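Local coordinates for putative non-ribosomal peptide synthetase (Actinomadura parvosata subsp. kistnae, PDB 6M7L), which probably takes part in peptide assembly on a non-ribosomal peptide synthetase, as a domain of the condensation family, at residues L56-L61 against A132-L137; D164-Y169 against A390-R395; T297-D302 against R317-P322; P370-A375 against M406-W411. All coordinates share one frame; numbering follows the deposited sequence.

Contact 1 (L56-L61 against A132-L137)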
# COMPACT_ATOMS: atom_id res chain seq x y z
N LEU A 56 19.32 11.57 -10.53
CA LEU A 56 19.41 10.12 -10.39
C LEU A 56 20.87 9.69 -10.34
O LEU A 56 21.67 10.08 -11.20
CB LEU A 56 18.70 9.42 -11.54
CG LEU A 56 19.06 7.94 -11.74
CD1 LEU A 56 18.37 7.06 -10.71
CD2 LEU A 56 18.75 7.49 -13.16
N ASP A 57 21.21 8.88 -9.34
CA ASP A 57 22.55 8.30 -9.23
C ASP A 57 22.55 7.02 -10.06
O ASP A 57 22.15 5.95 -9.59
CB ASP A 57 22.90 8.04 -7.76
CG ASP A 57 24.34 7.60 -7.57
OD1 ASP A 57 24.91 7.00 -8.51
OD2 ASP A 57 24.89 7.86 -6.48
N ARG A 58 23.01 7.14 -11.31
CA ARG A 58 22.92 6.02 -12.24
C ARG A 58 23.69 4.81 -11.74
O ARG A 58 23.24 3.67 -11.91
CB ARG A 58 23.44 6.45 -13.62
CG ARG A 58 22.61 7.53 -14.27
CD ARG A 58 23.05 7.76 -15.70
NE ARG A 58 22.31 8.85 -16.32
CZ ARG A 58 22.49 9.25 -17.58
NH1 ARG A 58 23.38 8.66 -18.35
NH2 ARG A 58 21.76 10.26 -18.06
N ASP A 59 24.85 5.03 -11.13
CA ASP A 59 25.62 3.90 -10.62
C ASP A 59 24.97 3.28 -9.39
O ASP A 59 25.16 2.09 -9.13
CB ASP A 59 27.06 4.33 -10.31
CG ASP A 59 27.86 4.60 -11.57
OD1 ASP A 59 27.85 5.75 -12.05
OD2 ASP A 59 28.49 3.66 -12.08
N ALA A 60 24.21 4.07 -8.63
CA ALA A 60 23.44 3.49 -7.53
C ALA A 60 22.23 2.73 -8.05
O ALA A 60 21.87 1.67 -7.51
CB ALA A 60 23.01 4.58 -6.55
N LEU A 61 21.58 3.25 -9.10
CA LEU A 61 20.47 2.54 -9.72
C LEU A 61 20.93 1.19 -10.27
O LEU A 61 20.21 0.19 -10.15
CB LEU A 61 19.86 3.39 -10.83
CG LEU A 61 18.92 2.69 -11.82
CD1 LEU A 61 17.62 2.28 -11.14
CD2 LEU A 61 18.65 3.58 -13.02
N ALA A 132 16.35 -3.78 -17.57
CA ALA A 132 15.96 -2.41 -17.30
C ALA A 132 16.44 -1.50 -18.42
O ALA A 132 17.55 -1.66 -18.94
CB ALA A 132 16.53 -1.93 -15.96
N HIS A 133 15.59 -0.53 -18.79
CA HIS A 133 15.90 0.42 -19.85
C HIS A 133 15.72 1.82 -19.29
O HIS A 133 14.60 2.25 -19.01
CB HIS A 133 14.99 0.20 -21.06
CG HIS A 133 14.86 -1.23 -21.46
ND1 HIS A 133 15.61 -1.80 -22.46
CD2 HIS A 133 14.07 -2.22 -20.98
CE1 HIS A 133 15.29 -3.08 -22.59
NE2 HIS A 133 14.35 -3.36 -21.70
N LEU A 134 16.83 2.54 -19.11
CA LEU A 134 16.80 3.90 -18.62
C LEU A 134 16.76 4.87 -19.79
O LEU A 134 17.51 4.71 -20.76
CB LEU A 134 18.02 4.18 -17.73
CG LEU A 134 18.13 5.59 -17.15
CD1 LEU A 134 16.87 5.95 -16.37
CD2 LEU A 134 19.36 5.69 -16.26
N PHE A 135 15.89 5.87 -19.71
CA PHE A 135 15.68 6.84 -20.78
C PHE A 135 15.93 8.24 -20.23
O PHE A 135 15.01 8.89 -19.70
CB PHE A 135 14.28 6.72 -21.36
CG PHE A 135 13.99 5.37 -21.96
CD1 PHE A 135 14.39 5.07 -23.25
CD2 PHE A 135 13.33 4.40 -21.22
CE1 PHE A 135 14.13 3.83 -23.80
CE2 PHE A 135 13.07 3.15 -21.77
CZ PHE A 135 13.47 2.87 -23.06
N PRO A 136 17.16 8.75 -20.33
CA PRO A 136 17.45 10.12 -19.86
C PRO A 136 16.75 11.15 -20.72
O PRO A 136 16.92 11.18 -21.94
CB PRO A 136 18.98 10.22 -19.98
CG PRO A 136 19.46 8.80 -20.04
CD PRO A 136 18.38 8.04 -20.74
N LEU A 137 15.96 12.01 -20.07
CA LEU A 137 15.29 13.13 -20.73
C LEU A 137 16.01 14.44 -20.47
O LEU A 137 16.30 15.19 -21.41
CB LEU A 137 13.84 13.22 -20.26
CG LEU A 137 13.01 11.95 -20.50
CD1 LEU A 137 11.69 12.03 -19.75
CD2 LEU A 137 12.78 11.75 -21.99
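L56 and L61 converge on L134 from a helix start that packs over one face of the five-stranded mixed sheet, an alpha/beta layering of the kind that builds the two chloramphenicol-acetyltransferase-like lobes of condensation domains. The apolar part of the contact gathers around the methyls of L134. L56 and L134 reach toward each other tip to tip, with L56 CD2 3.6 Å from L134 CD2. L61, in the first turn of the helix, brings its own CD2 to 3.9 Å from L134 CD2, its side chain slanting across that of L134. L134 can serve both because its CG stands trans to the backbone N (chi1 179°), which carries the isobutyl group off the strand toward the helix. Q142 and L144 of the neighbouring strand 141-149 and L100 of strand 100-102 add to this layer.

Toward the solvent side the packing changes character. R58 keeps an extended chain from CG to NE and crosses P136 at about a right angle, so that R58 NH2 comes within 3.4 Å of P136 CG. The guanidinium sits obliquely against the proline ring, and no hydrogen bond spans the two segments; this is van der Waals cover by a long polar side chain, with I102 touched by both residues.

Within 56-61, two bonds secure the start of the helix. D57 is its N-cap, and L61 N is bonded to D57 O. The capping carboxylate is approached from well above its plane, with A60 N 3.0 Å from D57 OD1.

Contact 2 (D164-Y169 against A390-R395)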
# COMPACT_ATOMS: atom_id res chain seq x y z
N ASP A 164 11.10 -3.16 -3.72
CA ASP A 164 12.43 -3.62 -3.37
C ASP A 164 13.51 -2.85 -4.13
O ASP A 164 14.63 -2.71 -3.62
CB ASP A 164 12.56 -5.12 -3.64
CG ASP A 164 11.72 -5.95 -2.69
OD1 ASP A 164 10.99 -5.36 -1.86
OD2 ASP A 164 11.79 -7.20 -2.76
N LEU A 165 13.20 -2.36 -5.33
CA LEU A 165 14.15 -1.50 -6.03
C LEU A 165 14.27 -0.15 -5.35
O LEU A 165 15.36 0.44 -5.31
CB LEU A 165 13.73 -1.34 -7.49
CG LEU A 165 14.64 -0.44 -8.33
CD1 LEU A 165 16.05 -1.00 -8.37
CD2 LEU A 165 14.09 -0.26 -9.74
N ALA A 166 13.16 0.37 -4.82
CA ALA A 166 13.21 1.61 -4.05
C ALA A 166 14.02 1.43 -2.78
O ALA A 166 14.84 2.29 -2.44
CB ALA A 166 11.79 2.08 -3.73
N ALA A 167 13.81 0.32 -2.07
CA ALA A 167 14.56 0.08 -0.84
C ALA A 167 16.06 -0.04 -1.13
O ALA A 167 16.89 0.48 -0.38
CB ALA A 167 14.05 -1.18 -0.15
N ALA A 168 16.41 -0.71 -2.23
CA ALA A 168 17.83 -0.89 -2.55
C ALA A 168 18.45 0.41 -3.04
O ALA A 168 19.61 0.70 -2.76
CB ALA A 168 17.99 -1.99 -3.60
N TYR A 169 17.68 1.23 -3.78
CA TYR A 169 18.23 2.48 -4.29
C TYR A 169 18.50 3.47 -3.17
O TYR A 169 19.52 4.17 -3.19
CB TYR A 169 17.29 3.09 -5.33
CG TYR A 169 17.79 4.42 -5.85
CD1 TYR A 169 18.87 4.49 -6.72
CD2 TYR A 169 17.18 5.61 -5.46
CE1 TYR A 169 19.33 5.70 -7.20
CE2 TYR A 169 17.63 6.83 -5.94
CZ TYR A 169 18.71 6.87 -6.80
OH TYR A 169 19.16 8.08 -7.27
N ALA A 390 8.04 4.98 -4.48
CA ALA A 390 8.88 6.15 -4.27
C ALA A 390 10.33 5.71 -4.15
O ALA A 390 10.69 5.04 -3.18
CB ALA A 390 8.44 6.93 -3.03
N LEU A 391 11.16 6.10 -5.12
CA LEU A 391 12.60 5.93 -4.99
C LEU A 391 13.15 7.05 -4.13
O LEU A 391 12.96 8.23 -4.47
CB LEU A 391 13.29 5.94 -6.35
CG LEU A 391 12.92 4.94 -7.45
CD1 LEU A 391 14.08 4.79 -8.42
CD2 LEU A 391 12.52 3.59 -6.90
N PRO A 392 13.81 6.75 -3.01
CA PRO A 392 14.34 7.82 -2.14
C PRO A 392 15.20 8.81 -2.91
O PRO A 392 16.13 8.44 -3.63
CB PRO A 392 15.16 7.04 -1.11
CG PRO A 392 14.47 5.72 -1.02
CD PRO A 392 14.00 5.42 -2.42
N GLY A 393 14.87 10.09 -2.76
CA GLY A 393 15.59 11.16 -3.42
C GLY A 393 15.06 11.55 -4.79
O GLY A 393 15.59 12.50 -5.39
N LEU A 394 14.03 10.87 -5.29
CA LEU A 394 13.50 11.15 -6.62
C LEU A 394 11.98 11.22 -6.55
O LEU A 394 11.33 10.41 -5.88
CB LEU A 394 13.92 10.07 -7.62
CG LEU A 394 15.42 9.92 -7.89
CD1 LEU A 394 15.71 8.60 -8.60
CD2 LEU A 394 15.94 11.09 -8.70
N ARG A 395 11.41 12.20 -7.25
CA ARG A 395 9.97 12.29 -7.42
C ARG A 395 9.51 11.18 -8.35
O ARG A 395 9.79 11.21 -9.56
CB ARG A 395 9.60 13.67 -7.96
CG ARG A 395 8.11 13.92 -8.14
CD ARG A 395 7.85 15.40 -8.42
NE ARG A 395 8.13 16.24 -7.26
CZ ARG A 395 8.12 17.57 -7.27
NH1 ARG A 395 7.84 18.22 -8.39
NH2 ARG A 395 8.38 18.25 -6.16
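A166 and Y169 of helix 155-172 pack against the type II beta turn L391-L394, which lies in the loop leading into strand 395-399, outermost of the five-stranded sheet within this chain. A390 begins the contact with its backbone, its O lying 3.2 Å from A166 CB. L391 then lays one methyl along the helix, with L391 CD2 3.5 Å from A166 CA, while its CB stands 4.0 Å from Y169 CD2. Setting CG on the side opposite the carbonyl carbon (chi1 -58°) brings that methyl to the small alanine, where the two backbones approach most closely. P392 follows, its CD against A166 O and its carbonyl turned to the tyrosine: P392 O sits at the ring edge, close to the ring plane, 3.2 Å from Y169 CE2. G393 takes positive phi (91°), a conformation in which a side chain would press on the preceding carbonyl; L394 N closes the turn by bonding to L391 O. Beyond it R395 begins the strand, its backbone pairing with R53 of strand 45-53. The tyrosine hydroxyl is bonded to D57 N, which ties this helix to the start of helix 58-71. Replacing Y169 by an alanine would probably open a gap against L391 and L394 and leave D57 N without this partner. L394 crosses the tyrosine at about a right angle, its CD1 3.7 Å from both Y169 CE2 and Y169 OH.

Contact 3 (T297-D302 against R317-P322)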
# COMPACT_ATOMS: atom_id res chain seq x y z
N THR A 297 -10.72 -16.96 -14.60
CA THR A 297 -10.36 -15.82 -13.78
C THR A 297 -8.95 -16.05 -13.25
O THR A 297 -8.57 -17.18 -12.95
CB THR A 297 -11.35 -15.61 -12.63
OG1 THR A 297 -11.04 -14.39 -11.94
CG2 THR A 297 -11.31 -16.77 -11.64
N ARG A 298 -8.17 -14.97 -13.18
CA ARG A 298 -6.82 -15.04 -12.64
C ARG A 298 -6.87 -14.80 -11.14
O ARG A 298 -7.34 -13.75 -10.69
CB ARG A 298 -5.90 -14.03 -13.31
CG ARG A 298 -4.42 -14.27 -12.99
CD ARG A 298 -3.56 -13.08 -13.38
NE ARG A 298 -3.77 -11.94 -12.49
CZ ARG A 298 -3.06 -11.72 -11.39
NH1 ARG A 298 -2.10 -12.55 -11.03
NH2 ARG A 298 -3.32 -10.65 -10.64
N LEU A 299 -6.41 -15.77 -10.37
CA LEU A 299 -6.26 -15.51 -8.95
C LEU A 299 -4.81 -15.17 -8.64
O LEU A 299 -3.90 -15.71 -9.26
CB LEU A 299 -6.69 -16.73 -8.13
CG LEU A 299 -8.13 -17.20 -8.33
CD1 LEU A 299 -8.36 -18.53 -7.63
CD2 LEU A 299 -9.11 -16.15 -7.84
N PRO A 300 -4.56 -14.26 -7.70
CA PRO A 300 -3.17 -13.94 -7.35
C PRO A 300 -2.52 -15.05 -6.54
O PRO A 300 -3.07 -16.16 -6.44
CB PRO A 300 -3.30 -12.65 -6.54
CG PRO A 300 -4.65 -12.74 -5.93
CD PRO A 300 -5.52 -13.46 -6.93
N ARG A 301 -1.36 -14.78 -5.96
CA ARG A 301 -0.69 -15.76 -5.12
C ARG A 301 -1.59 -16.14 -3.94
O ARG A 301 -2.45 -15.37 -3.52
CB ARG A 301 0.64 -15.22 -4.61
CG ARG A 301 0.53 -13.98 -3.74
CD ARG A 301 1.88 -13.32 -3.60
NE ARG A 301 2.40 -12.89 -4.90
CZ ARG A 301 3.63 -12.44 -5.10
NH1 ARG A 301 4.49 -12.35 -4.09
NH2 ARG A 301 4.01 -12.07 -6.32
N ASP A 302 -1.38 -17.35 -3.43
CA ASP A 302 -2.12 -17.81 -2.26
C ASP A 302 -1.90 -16.84 -1.11
O ASP A 302 -0.79 -16.75 -0.57
CB ASP A 302 -1.70 -19.23 -1.87
CG ASP A 302 -2.67 -19.89 -0.91
OD1 ASP A 302 -3.39 -19.17 -0.18
OD2 ASP A 302 -2.73 -21.14 -0.90
N ARG A 317 -2.36 -17.90 -10.47
CA ARG A 317 -3.16 -19.10 -10.62
C ARG A 317 -4.38 -18.76 -11.46
O ARG A 317 -5.04 -17.74 -11.23
CB ARG A 317 -3.59 -19.66 -9.27
CG ARG A 317 -2.45 -20.24 -8.44
CD ARG A 317 -2.93 -20.50 -7.02
NE ARG A 317 -3.39 -19.27 -6.38
CZ ARG A 317 -4.23 -19.23 -5.36
NH1 ARG A 317 -4.72 -20.36 -4.85
NH2 ARG A 317 -4.60 -18.07 -4.85
N TRP A 318 -4.67 -19.60 -12.45
CA TRP A 318 -5.83 -19.43 -13.31
C TRP A 318 -6.86 -20.50 -13.00
O TRP A 318 -6.50 -21.65 -12.71
CB TRP A 318 -5.43 -19.47 -14.78
CG TRP A 318 -4.77 -18.20 -15.24
CD1 TRP A 318 -3.44 -17.91 -15.22
CD2 TRP A 318 -5.42 -17.04 -15.76
NE1 TRP A 318 -3.22 -16.65 -15.70
CE2 TRP A 318 -4.42 -16.09 -16.05
CE3 TRP A 318 -6.76 -16.71 -16.03
CZ2 TRP A 318 -4.71 -14.84 -16.58
CZ3 TRP A 318 -7.04 -15.47 -16.56
CH2 TRP A 318 -6.03 -14.54 -16.83
N LEU A 319 -8.13 -20.13 -13.06
CA LEU A 319 -9.22 -21.01 -12.66
C LEU A 319 -10.29 -21.00 -13.75
O LEU A 319 -10.88 -19.95 -14.03
CB LEU A 319 -9.82 -20.57 -11.32
CG LEU A 319 -10.47 -21.66 -10.48
CD1 LEU A 319 -9.43 -22.71 -10.11
CD2 LEU A 319 -11.10 -21.06 -9.23
N ALA A 320 -10.52 -22.16 -14.36
CA ALA A 320 -11.62 -22.31 -15.30
C ALA A 320 -12.94 -22.41 -14.55
O ALA A 320 -13.01 -23.03 -13.48
CB ALA A 320 -11.41 -23.54 -16.18
N LEU A 321 -13.98 -21.80 -15.11
CA LEU A 321 -15.31 -21.77 -14.49
C LEU A 321 -16.36 -22.21 -15.50
O LEU A 321 -17.21 -21.42 -15.92
CB LEU A 321 -15.62 -20.37 -13.95
CG LEU A 321 -14.56 -19.74 -13.05
CD1 LEU A 321 -14.95 -18.32 -12.67
CD2 LEU A 321 -14.33 -20.59 -11.81
N PRO A 322 -16.32 -23.48 -15.92
CA PRO A 322 -17.28 -23.95 -16.94
C PRO A 322 -18.70 -23.96 -16.40
O PRO A 322 -18.97 -24.51 -15.33
CB PRO A 322 -16.78 -25.36 -17.26
CG PRO A 322 -16.08 -25.79 -16.02
CD PRO A 322 -15.43 -24.56 -15.47
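R317 grips P300 side-on, donating from NE and NH2 to the one carbonyl oxygen, with R317 NH2 2.9 Å and R317 NE 3.1 Å from P300 O. The oxygen lies in the guanidinium plane, and a bend at chi3 (-60°) turns the group back to it. D302 CA and CB lie over one guanidinium face; D302 OD2 is near enough for charge attraction only, while OD1 is bonded to E304 N. Beside this grip strands 292-299 and 317-324 pair as a two-stranded antiparallel sheet in the second lobe of the condensation-family fold: T297 with L319 and L299 with R317 exchange backbone bonds.

R298 and W318, the non-hydrogen-bonded pair between them, form a CH-pi contact, R298 CB standing 3.5 Å from the six-membered ring centroid, almost on the ring normal. The R298 guanidinium continues to E156 in a salt bridge. A serine in place of W318 would probably leave the R298 aliphatic chain without its ring and open a gap beside W411. On the other face, T297, L299, L319 and L321 pack together under helices 272-288 and 331-346.

A charged side chain thus extends the strand pairing beyond the last backbone bond, fastening the chain at P300 to R317.

Contact 4 (P370-A375 against M406-W411)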
# COMPACT_ATOMS: atom_id res chain seq x y z
N PRO A 370 -5.94 -22.00 -23.82
CA PRO A 370 -6.57 -23.28 -23.47
C PRO A 370 -7.78 -23.11 -22.58
O PRO A 370 -7.88 -22.17 -21.78
CB PRO A 370 -5.45 -24.04 -22.74
CG PRO A 370 -4.18 -23.38 -23.17
CD PRO A 370 -4.54 -21.94 -23.37
N ILE A 371 -8.73 -24.04 -22.73
CA ILE A 371 -9.90 -24.20 -21.88
C ILE A 371 -10.83 -22.99 -21.94
O ILE A 371 -12.04 -23.14 -22.13
CB ILE A 371 -9.50 -24.52 -20.43
CG1 ILE A 371 -8.61 -25.76 -20.39
CG2 ILE A 371 -10.73 -24.74 -19.57
CD1 ILE A 371 -8.21 -26.20 -19.00
N PHE A 372 -10.29 -21.79 -21.75
CA PHE A 372 -11.09 -20.58 -21.86
C PHE A 372 -10.33 -19.53 -22.64
O PHE A 372 -9.10 -19.49 -22.65
CB PHE A 372 -11.51 -20.03 -20.48
CG PHE A 372 -10.35 -19.74 -19.56
CD1 PHE A 372 -9.71 -18.51 -19.60
CD2 PHE A 372 -9.93 -20.69 -18.65
CE1 PHE A 372 -8.65 -18.25 -18.76
CE2 PHE A 372 -8.87 -20.42 -17.80
CZ PHE A 372 -8.23 -19.20 -17.85
N GLN A 373 -11.09 -18.67 -23.32
CA GLN A 373 -10.54 -17.54 -24.05
C GLN A 373 -11.04 -16.21 -23.52
O GLN A 373 -10.55 -15.16 -23.96
CB GLN A 373 -10.88 -17.64 -25.55
CG GLN A 373 -10.35 -18.89 -26.22
CD GLN A 373 -11.11 -20.15 -25.84
OE1 GLN A 373 -12.34 -20.16 -25.84
NE2 GLN A 373 -10.38 -21.20 -25.49
N VAL A 374 -12.00 -16.22 -22.60
CA VAL A 374 -12.52 -15.03 -21.94
C VAL A 374 -12.26 -15.17 -20.45
O VAL A 374 -12.47 -16.24 -19.88
CB VAL A 374 -14.02 -14.83 -22.24
CG1 VAL A 374 -14.56 -13.62 -21.50
CG2 VAL A 374 -14.25 -14.71 -23.74
N ALA A 375 -11.78 -14.09 -19.83
CA ALA A 375 -11.52 -14.09 -18.40
C ALA A 375 -12.19 -12.87 -17.77
O ALA A 375 -12.40 -11.85 -18.42
CB ALA A 375 -10.02 -14.09 -18.10
N MET A 406 -1.44 -10.60 -23.98
CA MET A 406 -2.25 -11.67 -23.42
C MET A 406 -2.58 -12.68 -24.50
O MET A 406 -2.54 -12.37 -25.70
CB MET A 406 -3.54 -11.13 -22.79
CG MET A 406 -4.54 -10.55 -23.78
SD MET A 406 -6.07 -10.07 -22.97
CE MET A 406 -7.12 -9.73 -24.38
N GLU A 407 -2.91 -13.89 -24.07
CA GLU A 407 -3.38 -14.93 -24.97
C GLU A 407 -4.89 -14.96 -25.08
O GLU A 407 -5.42 -15.56 -26.02
CB GLU A 407 -2.90 -16.31 -24.50
CG GLU A 407 -1.40 -16.41 -24.29
CD GLU A 407 -0.99 -17.81 -23.87
OE1 GLU A 407 -1.05 -18.73 -24.71
OE2 GLU A 407 -0.63 -17.98 -22.68
N LEU A 408 -5.60 -14.35 -24.14
CA LEU A 408 -7.05 -14.35 -24.15
C LEU A 408 -7.58 -13.47 -25.28
O LEU A 408 -6.89 -12.58 -25.78
CB LEU A 408 -7.59 -13.87 -22.81
CG LEU A 408 -7.11 -14.65 -21.59
CD1 LEU A 408 -7.21 -13.80 -20.34
CD2 LEU A 408 -7.92 -15.93 -21.43
N ASP A 409 -8.81 -13.75 -25.69
CA ASP A 409 -9.49 -12.87 -26.63
C ASP A 409 -10.11 -11.68 -25.91
O ASP A 409 -10.10 -10.56 -26.43
CB ASP A 409 -10.56 -13.63 -27.40
CG ASP A 409 -10.05 -14.93 -27.97
OD1 ASP A 409 -8.82 -15.05 -28.15
OD2 ASP A 409 -10.87 -15.83 -28.24
N LEU A 410 -10.66 -11.92 -24.72
CA LEU A 410 -11.34 -10.90 -23.95
C LEU A 410 -11.00 -11.07 -22.48
O LEU A 410 -10.99 -12.19 -21.96
CB LEU A 410 -12.86 -10.99 -24.15
CG LEU A 410 -13.34 -10.75 -25.59
CD1 LEU A 410 -14.76 -11.25 -25.77
CD2 LEU A 410 -13.23 -9.28 -25.94
N TRP A 411 -10.71 -9.95 -21.82
CA TRP A 411 -10.42 -9.94 -20.39
C TRP A 411 -11.22 -8.80 -19.78
O TRP A 411 -10.85 -7.63 -19.90
CB TRP A 411 -8.93 -9.79 -20.12
CG TRP A 411 -8.53 -10.27 -18.76
CD1 TRP A 411 -9.36 -10.76 -17.79
CD2 TRP A 411 -7.21 -10.31 -18.22
NE1 TRP A 411 -8.63 -11.11 -16.68
CE2 TRP A 411 -7.31 -10.84 -16.91
CE3 TRP A 411 -5.95 -9.95 -18.70
CZ2 TRP A 411 -6.20 -11.02 -16.09
CZ3 TRP A 411 -4.85 -10.13 -17.88
CH2 TRP A 411 -4.98 -10.66 -16.59
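L408 and A375 form the apolar centre where parallel strands 374-380 and 410-418 begin, in the four-stranded mixed sheet of the domain's second lobe. L408 spreads its two methyls: CD1 lies 3.6 Å from A375 CB, and CD2 lies 3.6 Å from F372 CE1, with the phenylalanine crossing it obliquely. F372 holds its ring there with CG between the backbone N and the carbonyl carbon (chi1 57°), and that ring also meets H369 and F353. W411 completes this side. Its five-membered ring presents CD1 3.4 Å from A375 CB, A375 O lies at the ring edge, and L408 CD1 lies over one face, toward its rim. W318 of strand 317-324 closes over both A375 and L408. On the opposite sheet face V374 and L410 run side by side in the same direction, V374 CG2 standing 4.0 Å from L410 CB.

Outward, backbone bonds join the strands. A375 N is 3.0 Å from L410 O, and Q373 O receives two N-H groups: D409 N at 2.8 Å, in the carbonyl plane, and a weak bond from L410 N. W411 NE1 is bonded to Q377, further along the partner strand.

At the polar edge Q373 and D409 lie alongside each other without a hydrogen bond between their side chains. The Q373 amide is bonded to H369, whereas the carboxylate of D409 makes a salt bridge to R238, its OD2 resting 3.2 Å from Q373 CB.

Contacts 1 and 2 adjoin within the lobe of the five-stranded sheet, sharing a leucine layer and one tyrosine-to-backbone bond; contacts 3 and 4 adjoin in the other lobe, W318 and A320 of one packing on F372 and I371 of the other. Contacts 2 and 4 are buried, whereas 1 and 3 each have a more open side. The chemistry follows the elements joined. Helix against sheet or loop, in contacts 1 and 2, involves no hydrogen bond between segments and relies on shape. Strand beside strand, in contacts 3 and 4, is held by backbone bonds, antiparallel in one and parallel in the other. The chain leaving contact 4 along strand 374-380 crosses lobes to supply the turn of contact 2.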